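Side-chain contacts in Alr4995 protein (Nostoc sp., PDB 6LRF), which catalyses two reactions of arginine breakdown, arginine dihydrolysis and ornithine cyclodeamination, probably converting arginine to ornithine and then to proline with release of ammonia: residues Asp189-Arg194 / Ser339-Glu344; Asn534-Ser539 / His557-Asn562; Gly568-Gly573 / Gly577-Gly582. All blocks are in the same frame, centred on the assembly; numbering follows the deposited sequence.

Contact 1: residues Asp189-Arg194 / Ser339-Glu344; sequences DSYSNR and SHEVME
With CG anti to its own carbonyl carbon (chi1 -59°), Tyr191 sets its ring beside Val342 and Glu341; Glu341, its CG anti to the backbone N and its chain extended beyond, brings OE2 to the edge of that ring and within reach of Arg194. The methyl CG2 of Val342 lies over one ring face in a CH-pi contact, 3.9 Å from the centroid of the Tyr191 ring and 14° off its normal. A compact branched residue can set a single methyl on the aromatic surface, while the flat ring offers that methyl a face and the carboxylate oxygen a C-H edge. Glu341 OE2 lies 3.6 Å from Tyr191 CE1, its carboxylate turned steeply against the ring.

The helical turns 190-194 and 340-344 run nearly antiparallel, at 159°, and join two parts of the enzyme: helix 190-199 lies in the guanidine-modifying dihydrolase region and helix 340-352 in the LOR/SDH conserved region. Arg194, bent at chi3, turns its guanidinium edge to Glu341, and NH1 forms a salt bridge to Glu341 OE2; its hydrogen-bond component is weak, and the short 2.5 Å distance is doubtful. Long and oppositely charged, the two can span the distance between the helices. NH2 makes weak bonds to Ser190 OG in its own helix and to Met536 O of the C-terminal region, which may help to orient the group.

Both helices are N-capped: Asp189 OD1 takes Ser192 N at 2.7 Å and Ser192 OG at 2.6 Å from opposite faces of the carboxylate plane, and Ser339 OG, a small hydroxyl suited to capping, accepts Val342 N.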
ATOM      1  N   ASP B 189     -25.476 -19.984   9.649  1.00 28.55           N
ATOM      2  CA  ASP B 189     -25.395 -18.534   9.466  1.00 27.68           C
ATOM      3  C   ASP B 189     -25.850 -17.827  10.750  1.00 33.99           C
ATOM      4  O   ASP B 189     -26.266 -18.475  11.717  1.00 28.98           O
ATOM      5  CB  ASP B 189     -26.213 -18.083   8.237  1.00 27.32           C
ATOM      6  CG  ASP B 189     -27.730 -18.194   8.431  1.00 35.69           C
ATOM      7  OD1 ASP B 189     -28.192 -18.673   9.497  1.00 32.54           O
ATOM      8  OD2 ASP B 189     -28.476 -17.804   7.492  1.00 31.08           O
ATOM      9  N   SER B 190     -25.786 -16.502  10.764  1.00 29.71           N
ATOM     10  CA  SER B 190     -26.130 -15.760  11.968  1.00 29.77           C
ATOM     11  C   SER B 190     -27.617 -15.907  12.325  1.00 28.83           C
ATOM     12  O   SER B 190     -27.973 -16.076  13.496  1.00 28.59           O
ATOM     13  CB  SER B 190     -25.773 -14.282  11.792  1.00 31.21           C
ATOM     14  OG  SER B 190     -26.770 -13.621  11.027  1.00 36.82           O
ATOM     15  N   TYR B 191     -28.483 -15.828  11.318  1.00 27.50           N
ATOM     16  CA  TYR B 191     -29.919 -16.028  11.529  1.00 33.14           C
ATOM     17  C   TYR B 191     -30.203 -17.357  12.254  1.00 26.87           C
ATOM     18  O   TYR B 191     -31.002 -17.404  13.175  1.00 26.59           O
ATOM     19  CB  TYR B 191     -30.684 -15.989  10.193  1.00 31.73           C
ATOM     20  CG  TYR B 191     -30.531 -14.681   9.423  1.00 44.04           C
ATOM     21  CD1 TYR B 191     -31.171 -13.513   9.852  1.00 43.92           C
ATOM     22  CD2 TYR B 191     -29.751 -14.612   8.266  1.00 44.76           C
ATOM     23  CE1 TYR B 191     -31.036 -12.313   9.155  1.00 49.77           C
ATOM     24  CE2 TYR B 191     -29.615 -13.417   7.562  1.00 48.18           C
ATOM     25  CZ  TYR B 191     -30.259 -12.272   8.013  1.00 50.08           C
ATOM     26  OH  TYR B 191     -30.125 -11.082   7.322  1.00 56.00           O
ATOM     27  N   SER B 192     -29.530 -18.423  11.842  1.00 27.22           N
ATOM     28  CA  SER B 192     -29.806 -19.753  12.376  1.00 30.78           C
ATOM     29  C   SER B 192     -29.314 -19.904  13.811  1.00 30.17           C
ATOM     30  O   SER B 192     -29.998 -20.508  14.654  1.00 30.70           O
ATOM     31  CB  SER B 192     -29.179 -20.817  11.476  1.00 24.90           C
ATOM     32  OG  SER B 192     -29.727 -20.703  10.171  1.00 23.14           O
ATOM     33  N   ASN B 193     -28.138 -19.339  14.086  1.00 28.23           N
ATOM     34  CA  ASN B 193     -27.592 -19.308  15.442  1.00 29.53           C
ATOM     35  C   ASN B 193     -28.472 -18.517  16.401  1.00 30.01           C
ATOM     36  O   ASN B 193     -28.676 -18.909  17.555  1.00 28.91           O
ATOM     37  CB  ASN B 193     -26.176 -18.736  15.425  1.00 26.98           C
ATOM     38  CG  ASN B 193     -25.123 -19.805  15.158  1.00 29.91           C
ATOM     39  OD1 ASN B 193     -25.069 -20.821  15.854  1.00 34.04           O
ATOM     40  ND2 ASN B 193     -24.296 -19.590  14.142  1.00 25.86           N
ATOM     41  N   ARG B 194     -29.014 -17.408  15.922  1.00 27.54           N
ATOM     42  CA  ARG B 194     -29.939 -16.637  16.740  1.00 30.19           C
ATOM     43  C   ARG B 194     -31.136 -17.533  17.112  1.00 32.86           C
ATOM     44  O   ARG B 194     -31.578 -17.546  18.264  1.00 30.83           O
ATOM     45  CB  ARG B 194     -30.397 -15.377  15.990  1.00 30.41           C
ATOM     46  CG  ARG B 194     -30.241 -14.045  16.730  1.00 38.34           C
ATOM     47  CD  ARG B 194     -30.664 -12.847  15.828  1.00 31.36           C
ATOM     48  NE  ARG B 194     -29.783 -12.733  14.667  1.00 37.43           N
ATOM     49  CZ  ARG B 194     -30.168 -12.353  13.446  1.00 43.66           C
ATOM     50  NH1 ARG B 194     -31.440 -12.046  13.213  1.00 37.51           N
ATOM     51  NH2 ARG B 194     -29.280 -12.291  12.448  1.00 39.35           N
ATOM     52  N   SER B 339     -38.105 -17.175   7.237  1.00 26.62           N
ATOM     53  CA  SER B 339     -38.849 -16.411   8.239  1.00 25.02           C
ATOM     54  C   SER B 339     -39.219 -15.058   7.663  1.00 28.51           C
ATOM     55  O   SER B 339     -38.694 -14.657   6.612  1.00 22.37           O
ATOM     56  CB  SER B 339     -38.022 -16.205   9.498  1.00 24.61           C
ATOM     57  OG  SER B 339     -37.047 -15.205   9.255  1.00 29.29           O
ATOM     58  N   HIS B 340     -40.094 -14.340   8.357  1.00 28.55           N
ATOM     59  CA  HIS B 340     -40.506 -13.017   7.906  1.00 27.21           C
ATOM     60  C   HIS B 340     -39.339 -12.046   7.921  1.00 26.33           C
ATOM     61  O   HIS B 340     -39.180 -11.222   7.010  1.00 27.24           O
ATOM     62  CB  HIS B 340     -41.644 -12.460   8.768  1.00 31.76           C
ATOM     63  CG  HIS B 340     -42.280 -11.232   8.187  1.00 34.85           C
ATOM     64  ND1 HIS B 340     -42.727 -11.174   6.881  1.00 39.83           N
ATOM     65  CD2 HIS B 340     -42.537 -10.016   8.725  1.00 36.39           C
ATOM     66  CE1 HIS B 340     -43.234  -9.977   6.643  1.00 38.37           C
ATOM     67  NE2 HIS B 340     -43.130  -9.255   7.745  1.00 35.83           N
ATOM     68  N   GLU B 341     -38.521 -12.141   8.956  1.00 26.83           N
ATOM     69  CA  GLU B 341     -37.375 -11.259   9.087  1.00 27.24           C
ATOM     70  C   GLU B 341     -36.457 -11.368   7.872  1.00 26.04           C
ATOM     71  O   GLU B 341     -36.032 -10.356   7.308  1.00 25.79           O
ATOM     72  CB  GLU B 341     -36.625 -11.592  10.363  1.00 27.03           C
ATOM     73  CG  GLU B 341     -35.300 -10.886  10.517  1.00 31.51           C
ATOM     74  CD  GLU B 341     -34.456 -11.532  11.599  1.00 44.10           C
ATOM     75  OE1 GLU B 341     -34.996 -12.421  12.304  1.00 48.08           O
ATOM     76  OE2 GLU B 341     -33.269 -11.158  11.749  1.00 40.56           O
ATOM     77  N   VAL B 342     -36.169 -12.593   7.440  1.00 24.83           N
ATOM     78  CA  VAL B 342     -35.251 -12.777   6.311  1.00 22.95           C
ATOM     79  C   VAL B 342     -35.931 -12.330   5.008  1.00 22.00           C
ATOM     80  O   VAL B 342     -35.293 -11.730   4.128  1.00 23.67           O
ATOM     81  CB  VAL B 342     -34.754 -14.244   6.195  1.00 24.40           C
ATOM     82  CG1 VAL B 342     -33.961 -14.451   4.902  1.00 22.07           C
ATOM     83  CG2 VAL B 342     -33.907 -14.622   7.412  1.00 29.26           C
HETATM   84  N   MSE B 343     -37.229 -12.610   4.890  1.00 22.62           N
HETATM   85  CA  MSE B 343     -38.017 -12.138   3.747  1.00 21.45           C
HETATM   86  C   MSE B 343     -37.974 -10.604   3.603  1.00 22.37           C
HETATM   87  O   MSE B 343     -37.862 -10.077   2.499  1.00 23.97           O
HETATM   88  CB  MSE B 343     -39.474 -12.595   3.867  1.00 23.45           C
HETATM   89  CG  MSE B 343     -40.345 -12.133   2.701  1.00 28.25           C
HETATM   90 SE   MSE B 343     -39.707 -12.823   0.924  1.00 55.67          SE
HETATM   91  CE  MSE B 343     -40.736 -14.523   0.851  1.00 32.07           C
ATOM     92  N   GLU B 344     -38.068  -9.892   4.718  1.00 21.74           N
ATOM     93  CA  GLU B 344     -37.998  -8.433   4.688  1.00 22.47           C
ATOM     94  C   GLU B 344     -36.635  -7.947   4.216  1.00 23.96           C
ATOM     95  O   GLU B 344     -36.521  -6.956   3.478  1.00 25.02           O
ATOM     96  CB  GLU B 344     -38.280  -7.860   6.068  1.00 27.18           C
ATOM     97  CG  GLU B 344     -39.689  -8.089   6.558  1.00 31.52           C
ATOM     98  CD  GLU B 344     -39.921  -7.448   7.910  1.00 36.27           C
ATOM     99  OE1 GLU B 344     -39.291  -7.888   8.904  1.00 33.67           O
ATOM    100  OE2 GLU B 344     -40.710  -6.482   7.959  1.00 36.71           O
TER

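Contact 2: residues Asn534-Ser539 / His557-Asn562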
ATOM      1  N   ASN B 534     -22.742  -8.474  18.422  1.00 21.87           N
ATOM      2  CA  ASN B 534     -23.113  -9.300  19.559  1.00 25.99           C
ATOM      3  C   ASN B 534     -24.609  -9.590  19.629  1.00 25.61           C
ATOM      4  O   ASN B 534     -25.006 -10.645  20.098  1.00 28.20           O
ATOM      5  CB  ASN B 534     -22.625  -8.646  20.857  1.00 29.08           C
ATOM      6  CG  ASN B 534     -21.148  -8.897  21.097  1.00 30.00           C
ATOM      7  OD1 ASN B 534     -20.778  -9.927  21.652  1.00 31.50           O
ATOM      8  ND2 ASN B 534     -20.296  -7.981  20.636  1.00 22.90           N
HETATM    9  N   MSE B 535     -25.430  -8.663  19.155  1.00 23.40           N
HETATM   10  CA  MSE B 535     -26.871  -8.865  19.133  1.00 26.91           C
HETATM   11  C   MSE B 535     -27.319  -9.660  17.911  1.00 32.30           C
HETATM   12  O   MSE B 535     -28.184 -10.525  18.016  1.00 37.46           O
HETATM   13  CB  MSE B 535     -27.615  -7.534  19.137  1.00 27.03           C
HETATM   14  CG  MSE B 535     -27.661  -6.788  20.455  1.00 33.05           C
HETATM   15 SE   MSE B 535     -28.736  -5.159  20.226  0.39 27.41          SE
HETATM   16  CE  MSE B 535     -30.417  -6.016  19.738  1.00 28.58           C
HETATM   17  N   MSE B 536     -26.740  -9.347  16.754  1.00 27.07           N
HETATM   18  CA  MSE B 536     -27.235  -9.861  15.483  1.00 31.71           C
HETATM   19  C   MSE B 536     -26.270 -10.812  14.786  1.00 32.28           C
HETATM   20  O   MSE B 536     -26.638 -11.410  13.783  1.00 34.18           O
HETATM   21  CB  MSE B 536     -27.543  -8.720  14.498  1.00 29.11           C
HETATM   22  CG  MSE B 536     -28.165  -7.460  15.070  1.00 39.51           C
HETATM   23 SE   MSE B 536     -30.055  -7.726  15.379  0.61 63.73          SE
HETATM   24  CE  MSE B 536     -30.666  -7.941  13.565  1.00 42.24           C
ATOM     25  N   GLY B 537     -25.038 -10.925  15.277  1.00 28.39           N
ATOM     26  CA  GLY B 537     -24.018 -11.700  14.576  1.00 28.83           C
ATOM     27  C   GLY B 537     -23.555 -11.088  13.256  1.00 32.86           C
ATOM     28  O   GLY B 537     -23.019 -11.785  12.390  1.00 31.54           O
ATOM     29  N   THR B 538     -23.769  -9.784  13.089  1.00 30.04           N
ATOM     30  CA  THR B 538     -23.328  -9.070  11.884  1.00 28.24           C
ATOM     31  C   THR B 538     -22.642  -7.750  12.207  1.00 29.30           C
ATOM     32  O   THR B 538     -22.738  -7.231  13.314  1.00 27.28           O
ATOM     33  CB  THR B 538     -24.507  -8.757  10.915  1.00 36.06           C
ATOM     34  OG1 THR B 538     -25.540  -8.034  11.606  1.00 34.53           O
ATOM     35  CG2 THR B 538     -25.081 -10.041  10.299  1.00 33.91           C
ATOM     36  N   SER B 539     -21.966  -7.192  11.217  1.00 30.34           N
ATOM     37  CA  SER B 539     -21.269  -5.938  11.404  1.00 32.12           C
ATOM     38  C   SER B 539     -21.203  -5.189  10.078  1.00 35.03           C
ATOM     39  O   SER B 539     -20.483  -5.620   9.175  1.00 35.93           O
ATOM     40  CB  SER B 539     -19.869  -6.201  11.961  1.00 35.62           C
ATOM     41  OG  SER B 539     -19.185  -4.989  12.199  1.00 39.07           O
ATOM     42  N   HIS B 557     -27.914  -2.628  11.158  1.00 25.06           N
ATOM     43  CA  HIS B 557     -27.180  -1.502  11.741  1.00 24.44           C
ATOM     44  C   HIS B 557     -28.104  -0.421  12.322  1.00 23.28           C
ATOM     45  O   HIS B 557     -27.956  -0.002  13.473  1.00 22.06           O
ATOM     46  CB  HIS B 557     -26.278  -0.892  10.678  1.00 25.15           C
ATOM     47  CG  HIS B 557     -25.147  -0.088  11.234  1.00 31.92           C
ATOM     48  ND1 HIS B 557     -24.083  -0.659  11.911  1.00 35.79           N
ATOM     49  CD2 HIS B 557     -24.910   1.245  11.211  1.00 30.51           C
ATOM     50  CE1 HIS B 557     -23.238   0.290  12.274  1.00 31.56           C
ATOM     51  NE2 HIS B 557     -23.715   1.452  11.865  1.00 30.25           N
ATOM     52  N   LEU B 558     -29.051   0.027  11.504  1.00 21.60           N
ATOM     53  CA  LEU B 558     -30.059   1.001  11.914  1.00 21.84           C
ATOM     54  C   LEU B 558     -30.961   0.456  13.018  1.00 25.24           C
ATOM     55  O   LEU B 558     -31.357   1.209  13.915  1.00 21.16           O
ATOM     56  CB  LEU B 558     -30.910   1.422  10.709  1.00 21.41           C
ATOM     57  CG  LEU B 558     -30.443   2.683   9.985  1.00 29.70           C
ATOM     58  CD1 LEU B 558     -30.690   3.913  10.871  1.00 25.89           C
ATOM     59  CD2 LEU B 558     -28.970   2.577   9.609  1.00 30.04           C
ATOM     60  N   LYS B 559     -31.290  -0.840  12.952  1.00 18.40           N
ATOM     61  CA  LYS B 559     -32.084  -1.463  14.014  1.00 20.62           C
ATOM     62  C   LYS B 559     -31.399  -1.335  15.352  1.00 21.56           C
ATOM     63  O   LYS B 559     -32.033  -1.037  16.363  1.00 22.74           O
ATOM     64  CB  LYS B 559     -32.342  -2.947  13.730  1.00 23.31           C
ATOM     65  CG  LYS B 559     -32.841  -3.707  14.949  1.00 27.04           C
ATOM     66  CD  LYS B 559     -33.436  -5.066  14.583  1.00 34.21           C
ATOM     67  CE  LYS B 559     -34.216  -5.651  15.757  1.00 38.91           C
ATOM     68  NZ  LYS B 559     -35.148  -6.738  15.325  1.00 41.29           N
ATOM     69  N   VAL B 560     -30.095  -1.582  15.371  1.00 19.13           N
ATOM     70  CA  VAL B 560     -29.357  -1.506  16.615  1.00 17.66           C
ATOM     71  C   VAL B 560     -29.369  -0.079  17.153  1.00 21.65           C
ATOM     72  O   VAL B 560     -29.559   0.142  18.349  1.00 19.96           O
ATOM     73  CB  VAL B 560     -27.897  -1.992  16.440  1.00 26.44           C
ATOM     74  CG1 VAL B 560     -27.034  -1.577  17.637  1.00 22.76           C
ATOM     75  CG2 VAL B 560     -27.866  -3.509  16.231  1.00 29.14           C
ATOM     76  N   ILE B 561     -29.172   0.890  16.264  1.00 21.29           N
ATOM     77  CA  ILE B 561     -29.119   2.284  16.688  1.00 17.93           C
ATOM     78  C   ILE B 561     -30.469   2.693  17.254  1.00 20.32           C
ATOM     79  O   ILE B 561     -30.549   3.249  18.354  1.00 19.69           O
ATOM     80  CB  ILE B 561     -28.711   3.207  15.534  1.00 19.18           C
ATOM     81  CG1 ILE B 561     -27.224   2.954  15.201  1.00 17.74           C
ATOM     82  CG2 ILE B 561     -28.962   4.675  15.910  1.00 19.19           C
ATOM     83  CD1 ILE B 561     -26.720   3.691  13.961  1.00 21.23           C
ATOM     84  N   ASN B 562     -31.531   2.388  16.516  1.00 18.95           N
ATOM     85  CA  ASN B 562     -32.885   2.669  16.986  1.00 21.42           C
ATOM     86  C   ASN B 562     -33.228   1.998  18.326  1.00 20.18           C
ATOM     87  O   ASN B 562     -33.874   2.587  19.188  1.00 23.54           O
ATOM     88  CB  ASN B 562     -33.906   2.231  15.933  1.00 17.71           C
ATOM     89  CG  ASN B 562     -35.249   2.848  16.174  1.00 22.66           C
ATOM     90  OD1 ASN B 562     -35.372   4.074  16.158  1.00 20.27           O
ATOM     91  ND2 ASN B 562     -36.270   2.015  16.413  1.00 18.72           N
TER
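Met535 and Val560 bring the backbones closest, their CA atoms 8.2 Å apart, shortly before Gly537 leaves helical geometry with a positive phi (68°) that favours glycine. The side chains meet through hydrocarbon and selenium alone, both methionines being selenomethionine in this crystal.

Val560 is the common partner: its CG2 lies 4.1 Å from Met536 CG and 4.4 Å from Met535 SE, so one methyl meets both long chains. The side chains of Met536 and Val560 lie alongside one another, pointing opposite ways, which brings the valine methyl beside the root of the Met536 chain instead of its end. Beyond CG, Met536 bends at both chi2 and chi3, and this folding carries CE round to Lys559, where it rests 4.1 Å from Lys559 CD. The two chains are nearly perpendicular there. An unbranched, flexible residue suits such a bent path, whereas valine offers a short, stiff branch close to its helix. Lys559, with CG anti to the backbone N (chi1 165°) and an extended chain, is an exposed residue that lends its methylene groups to the contact while its ammonium continues past them.

Val560 also packs on Ile531 and Glu532, one turn back along helix 524-536, and Glu532 OE1 is hydrogen-bonded to His557 ND1. This is helix-to-helix packing in the C-terminal Rossmann-type domain, where helix 524-536 directly follows strand 519-523 of the parallel sheet and helix 554-567 packs on helix 524-536.

Contact 3: residues Gly568-Gly573 / Gly577-Gly582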
ATOM      1  N   GLY B 568     -32.487   4.183  25.685  1.00 25.71           N
ATOM      2  CA  GLY B 568     -32.030   5.477  26.175  1.00 23.49           C
ATOM      3  C   GLY B 568     -30.551   5.543  26.511  1.00 25.68           C
ATOM      4  O   GLY B 568     -30.006   6.622  26.678  1.00 29.53           O
ATOM      5  N   SER B 569     -29.909   4.386  26.631  1.00 25.41           N
ATOM      6  CA  SER B 569     -28.468   4.311  26.826  1.00 24.25           C
ATOM      7  C   SER B 569     -28.011   2.883  26.617  1.00 28.55           C
ATOM      8  O   SER B 569     -28.808   1.948  26.710  1.00 23.56           O
ATOM      9  CB  SER B 569     -28.052   4.784  28.226  1.00 30.41           C
ATOM     10  OG  SER B 569     -28.359   3.798  29.204  1.00 28.89           O
ATOM     11  N   ILE B 570     -26.723   2.727  26.340  1.00 21.50           N
ATOM     12  CA  ILE B 570     -26.109   1.413  26.297  1.00 28.89           C
ATOM     13  C   ILE B 570     -26.306   0.669  27.627  1.00 28.41           C
ATOM     14  O   ILE B 570     -26.586  -0.526  27.631  1.00 23.06           O
ATOM     15  CB  ILE B 570     -24.606   1.515  25.973  1.00 24.74           C
ATOM     16  CG1 ILE B 570     -24.414   2.022  24.539  1.00 26.76           C
ATOM     17  CG2 ILE B 570     -23.918   0.166  26.141  1.00 23.86           C
ATOM     18  CD1 ILE B 570     -22.960   2.376  24.213  1.00 28.46           C
ATOM     19  N   ALA B 571     -26.174   1.380  28.746  1.00 26.58           N
ATOM     20  CA  ALA B 571     -26.252   0.741  30.058  1.00 27.99           C
ATOM     21  C   ALA B 571     -27.634   0.132  30.313  1.00 32.67           C
ATOM     22  O   ALA B 571     -27.743  -0.956  30.884  1.00 31.65           O
ATOM     23  CB  ALA B 571     -25.906   1.724  31.149  1.00 22.41           C
ATOM     24  N   LYS B 572     -28.680   0.835  29.887  1.00 29.58           N
ATOM     25  CA  LYS B 572     -30.041   0.327  30.020  1.00 30.99           C
ATOM     26  C   LYS B 572     -30.289  -0.836  29.061  1.00 32.25           C
ATOM     27  O   LYS B 572     -31.066  -1.741  29.359  1.00 30.59           O
ATOM     28  CB  LYS B 572     -31.052   1.457  29.804  1.00 31.45           C
ATOM     29  CG  LYS B 572     -31.061   2.430  30.985  1.00 35.01           C
ATOM     30  CD  LYS B 572     -32.183   3.447  30.937  1.00 42.43           C
ATOM     31  CE  LYS B 572     -32.154   4.322  32.194  1.00 51.65           C
ATOM     32  NZ  LYS B 572     -33.045   5.520  32.086  1.00 47.82           N
ATOM     33  N   GLY B 573     -29.602  -0.827  27.923  1.00 30.25           N
ATOM     34  CA  GLY B 573     -29.645  -1.951  26.999  1.00 28.58           C
ATOM     35  C   GLY B 573     -29.053  -3.212  27.608  1.00 31.99           C
ATOM     36  O   GLY B 573     -29.514  -4.316  27.347  1.00 28.57           O
ATOM     37  N   GLY B 577     -31.226  -6.668  29.500  1.00 37.14           N
ATOM     38  CA  GLY B 577     -30.847  -7.953  28.939  1.00 30.68           C
ATOM     39  C   GLY B 577     -30.845  -8.090  27.421  1.00 32.74           C
ATOM     40  O   GLY B 577     -30.744  -9.205  26.917  1.00 32.76           O
ATOM     41  N   ILE B 578     -30.955  -6.994  26.671  1.00 29.64           N
ATOM     42  CA  ILE B 578     -30.932  -7.126  25.207  1.00 30.80           C
ATOM     43  C   ILE B 578     -29.484  -7.132  24.679  1.00 29.35           C
ATOM     44  O   ILE B 578     -29.196  -7.741  23.652  1.00 29.04           O
ATOM     45  CB  ILE B 578     -31.743  -6.015  24.488  1.00 35.26           C
ATOM     46  CG1 ILE B 578     -30.986  -4.692  24.507  1.00 32.80           C
ATOM     47  CG2 ILE B 578     -33.144  -5.864  25.097  1.00 34.09           C
ATOM     48  CD1 ILE B 578     -31.724  -3.583  23.854  1.00 38.96           C
ATOM     49  N   ILE B 579     -28.581  -6.460  25.388  1.00 29.47           N
ATOM     50  CA  ILE B 579     -27.151  -6.598  25.138  1.00 26.53           C
ATOM     51  C   ILE B 579     -26.555  -7.548  26.177  1.00 29.58           C
ATOM     52  O   ILE B 579     -26.607  -7.256  27.374  1.00 26.55           O
ATOM     53  CB  ILE B 579     -26.410  -5.253  25.224  1.00 29.08           C
ATOM     54  CG1 ILE B 579     -26.969  -4.240  24.217  1.00 26.68           C
ATOM     55  CG2 ILE B 579     -24.912  -5.476  25.025  1.00 24.53           C
ATOM     56  CD1 ILE B 579     -26.376  -2.853  24.413  1.00 30.15           C
ATOM     57  N   ARG B 580     -25.974  -8.659  25.728  1.00 25.98           N
ATOM     58  CA  ARG B 580     -25.540  -9.711  26.647  1.00 31.98           C
ATOM     59  C   ARG B 580     -24.056 -10.045  26.554  1.00 30.42           C
ATOM     60  O   ARG B 580     -23.538 -10.812  27.354  1.00 31.57           O
ATOM     61  CB  ARG B 580     -26.357 -10.983  26.403  1.00 32.28           C
ATOM     62  CG  ARG B 580     -27.808 -10.831  26.788  1.00 35.87           C
ATOM     63  CD  ARG B 580     -28.569 -12.131  26.649  1.00 44.81           C
ATOM     64  NE  ARG B 580     -29.925 -11.969  27.159  1.00 54.26           N
ATOM     65  CZ  ARG B 580     -30.263 -12.128  28.435  1.00 55.92           C
ATOM     66  NH1 ARG B 580     -29.344 -12.467  29.331  1.00 56.01           N
ATOM     67  NH2 ARG B 580     -31.523 -11.955  28.816  1.00 60.48           N
ATOM     68  N   SER B 581     -23.369  -9.475  25.576  1.00 28.97           N
ATOM     69  CA  SER B 581     -21.952  -9.753  25.423  1.00 27.97           C
ATOM     70  C   SER B 581     -21.266  -8.666  24.610  1.00 28.33           C
ATOM     71  O   SER B 581     -21.937  -7.880  23.927  1.00 24.15           O
ATOM     72  CB  SER B 581     -21.749 -11.110  24.749  1.00 25.80           C
ATOM     73  OG  SER B 581     -22.415 -11.147  23.499  1.00 28.53           O
ATOM     74  N   GLY B 582     -19.934  -8.621  24.694  1.00 23.48           N
ATOM     75  CA  GLY B 582     -19.153  -7.769  23.820  1.00 27.52           C
ATOM     76  C   GLY B 582     -18.437  -6.664  24.561  1.00 27.07           C
ATOM     77  O   GLY B 582     -18.503  -6.581  25.796  1.00 26.66           O
TER
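Ile578 leans from the loop back onto Gly573, and its side chain can be traced along that glycine. CB sits 4.0 Å from Gly573 O. Next, CG1 lies between the backbone N and the carbonyl carbon (chi1 75°), a rotamer that swings it to 3.2 Å from Gly573 O, the nearest approach of this side chain. CD1 then passes on to Gly573 CA, at 4.1 Å, so the chain runs from the carbonyl oxygen to the alpha carbon. Outside the two segments, Ile578 packs on Thr563 and His567 of helix 554-567. Cutting this isoleucine back to an alanine here would remove everything beyond CB and would probably leave a gap between Gly573 and that helix.

Gly573 O, so approached by carbon, is also gripped by two amides. Ile579 N comes 3.1 Å from Gly573 O in a nearly straight bond (170°), and Ile578 N makes a weak, more bent bond to the same oxygen. Glycine suits position 573 because a CB there would lie only 3.1 Å from Ile579 CD1.

Ile579 points toward the helix, its CD1 4.0 Å from Ile570 O and 4.3 Å from Ile570 CG2. Ile570 and Ile579 both touch Ile531 and Ile564, and they reach Met584 and Tyr585 respectively, so beta-branched bulk packs where helices 524-536, 554-567, 570-575 and 583-589 meet. At the start of helix 570-575, Ser569 OG caps Lys572 N.

At the C-terminal end of helix 570-575, Gly577 has the positive phi that glycine readily adopts and two bonds run back into the last turn: a Schellman motif, closing this short helix of the Rossmann-type domain before helix 583-589.

The three contacts come in series along the chain, contact 1 closing before contact 2 opens and contact 2 before contact 3. Contacts 2 and 3 belong to the Rossmann-type region, with centres about 12 Å apart; they touch through Asn534 OD1 and Ser581 OG, and helix 554-567 is followed by helix 570-575 after a short turn. Contact 1 lies about 13 Å from contact 2, centre to centre; Arg194 and Ser190 approach the backbone at Met536 and Gly537. Contact 3 stays apart from contact 1, nearest atoms about 9 Å away. Contact 2 thus lies between contact 1, where the dihydrolase and LOR/SDH regions meet, and contact 3, entirely within the Rossmann-type region, so packing is continuous across these parts of the bifunctional enzyme.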